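PDB 3SIG: poly(ADP-ribose) glycohydrolase from Thermomonospora curvata, which hydrolyses the ribose–ribose bonds of poly(ADP-ribose), releasing ADP-ribose, which is bound in this structure. Local coordinates for residues 18-23 and 165-170. Numbering follows the deposited sequence.
Sequences GRYTAP and EEPYRV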
# COMPACT_ATOMS: atom_id res chain seq x y z
N GLY A 18 -23.04 1.47 -4.49
CA GLY A 18 -22.81 2.61 -3.61
C GLY A 18 -23.22 2.42 -2.16
O GLY A 18 -23.22 3.38 -1.42
N ARG A 19 -23.46 1.19 -1.72
CA ARG A 19 -23.86 0.92 -0.33
C ARG A 19 -23.60 -0.57 -0.07
O ARG A 19 -23.46 -1.38 -1.02
CB ARG A 19 -25.32 1.34 -0.06
CG ARG A 19 -26.39 0.67 -0.97
CD ARG A 19 -27.78 1.27 -0.75
NE ARG A 19 -27.71 2.72 -0.56
CZ ARG A 19 -28.20 3.61 -1.39
NH1 ARG A 19 -28.84 3.21 -2.47
NH2 ARG A 19 -28.07 4.90 -1.14
N TYR A 20 -23.52 -0.92 1.22
CA TYR A 20 -23.44 -2.32 1.63
C TYR A 20 -24.21 -2.52 2.90
O TYR A 20 -24.56 -1.57 3.58
CB TYR A 20 -21.98 -2.73 1.80
CG TYR A 20 -21.24 -2.09 2.97
CD1 TYR A 20 -21.31 -2.61 4.25
CD2 TYR A 20 -20.41 -0.99 2.78
CE1 TYR A 20 -20.62 -2.02 5.31
CE2 TYR A 20 -19.72 -0.41 3.83
CZ TYR A 20 -19.80 -0.93 5.09
OH TYR A 20 -19.10 -0.32 6.11
N THR A 21 -24.49 -3.78 3.22
CA THR A 21 -25.19 -4.13 4.43
C THR A 21 -24.22 -4.72 5.46
O THR A 21 -23.56 -5.74 5.21
CB THR A 21 -26.29 -5.11 4.13
OG1 THR A 21 -27.14 -4.51 3.16
CG2 THR A 21 -27.08 -5.43 5.37
N ALA A 22 -24.10 -4.05 6.60
CA ALA A 22 -23.25 -4.51 7.68
C ALA A 22 -23.90 -5.66 8.44
O ALA A 22 -25.09 -5.93 8.28
CB ALA A 22 -22.94 -3.36 8.63
N PRO A 23 -23.13 -6.34 9.29
CA PRO A 23 -23.70 -7.52 9.95
C PRO A 23 -24.89 -7.22 10.86
O PRO A 23 -25.73 -8.09 11.04
CB PRO A 23 -22.51 -8.07 10.74
CG PRO A 23 -21.35 -7.69 9.96
CD PRO A 23 -21.66 -6.32 9.41
N GLU A 165 -19.33 -2.07 10.57
CA GLU A 165 -20.45 -1.21 10.98
C GLU A 165 -20.16 0.24 10.67
O GLU A 165 -21.03 1.00 10.25
CB GLU A 165 -20.71 -1.36 12.48
CG GLU A 165 -21.17 -2.74 12.89
CD GLU A 165 -22.51 -3.14 12.26
OE1 GLU A 165 -23.34 -2.24 12.05
OE2 GLU A 165 -22.70 -4.34 11.97
N GLU A 166 -18.88 0.62 10.79
CA GLU A 166 -18.45 1.98 10.54
C GLU A 166 -17.18 1.95 9.70
O GLU A 166 -16.14 1.57 10.20
CB GLU A 166 -18.17 2.68 11.88
CG GLU A 166 -17.61 4.09 11.75
CD GLU A 166 -18.63 5.08 11.25
OE1 GLU A 166 -19.66 5.28 11.94
OE2 GLU A 166 -18.42 5.66 10.16
N PRO A 167 -17.29 2.32 8.46
CA PRO A 167 -16.11 2.42 7.59
C PRO A 167 -15.18 3.54 8.04
O PRO A 167 -15.58 4.47 8.71
CB PRO A 167 -16.70 2.71 6.22
CG PRO A 167 -18.08 3.26 6.51
CD PRO A 167 -18.53 2.68 7.75
N TYR A 168 -13.93 3.45 7.65
CA TYR A 168 -12.96 4.50 7.93
C TYR A 168 -12.25 4.82 6.64
O TYR A 168 -12.27 4.03 5.73
CB TYR A 168 -12.01 4.11 9.07
CG TYR A 168 -11.16 2.89 8.83
CD1 TYR A 168 -11.67 1.63 8.94
CD2 TYR A 168 -9.83 3.01 8.45
CE1 TYR A 168 -10.92 0.51 8.71
CE2 TYR A 168 -9.06 1.92 8.23
CZ TYR A 168 -9.59 0.66 8.34
OH TYR A 168 -8.79 -0.47 8.11
N ARG A 169 -11.62 5.97 6.55
CA ARG A 169 -10.90 6.38 5.36
C ARG A 169 -9.41 6.51 5.57
O ARG A 169 -8.98 7.03 6.60
CB ARG A 169 -11.45 7.70 4.84
CG ARG A 169 -12.88 7.58 4.29
CD ARG A 169 -13.34 8.83 3.51
NE ARG A 169 -13.60 9.89 4.46
CZ ARG A 169 -13.98 11.12 4.12
NH1 ARG A 169 -14.13 11.44 2.84
NH2 ARG A 169 -14.21 12.04 5.05
N VAL A 170 -8.64 6.04 4.60
CA VAL A 170 -7.19 6.20 4.57
C VAL A 170 -6.77 6.63 3.21
O VAL A 170 -7.47 6.38 2.22
CB VAL A 170 -6.47 4.88 4.91
CG1 VAL A 170 -7.00 4.30 6.23
CG2 VAL A 170 -6.65 3.84 3.83
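E165 and A22 touch where the two segments come closest, with their CA atoms 5.4 Å apart. The CB of E165 points away from residues 18-23, but the chain bends back: CG lies anti to the carbonyl carbon, and a second turn at chi2 (-63°) brings the carboxylate over the A22–P23 junction. There the A22 methyl meets both carboxylate oxygens, A22 CB lying 3.5 Å from E165 OE2 and 3.6 Å from E165 OE1. E165 OE2 also lies 3.4 Å from both N and CD of P23, in van der Waals contact only, because the proline nitrogen carries no hydrogen. The pyrrolidine ring and the glutamate chain lie alongside one another, pointing opposite ways. OE1 of E165 is hydrogen-bonded to the S24 hydroxyl, just beyond P23, which fixes one side of the carboxylate. Replacing E165 with an alanine would probably leave S24 without this acceptor and open a gap beside the A22 methyl.

The contact joins the small antiparallel hairpin sheet of strands 19-21 and 27-29, which follows helix 2-17, to strand 163-175 of the central mixed sheet of the macrodomain-like fold, at the periphery of the chain. Y20 reaches across with its ring end: CG sits between the backbone N and the carbonyl carbon (chi1 68°), and this places the phenol OH at the P167 ring. Y20 OH lies 3.5 Å from CD and 3.7 Å from CG of P167, the two side chains crossing at a slant. The same hydroxyl is hydrogen-bonded to the carbonyl oxygen of L164, so the polar tip of this buried tyrosine is satisfied beside the proline. Its ring also meets that of F156, with the planes about 35° apart, while P167 touches V28 of the hairpin's second strand.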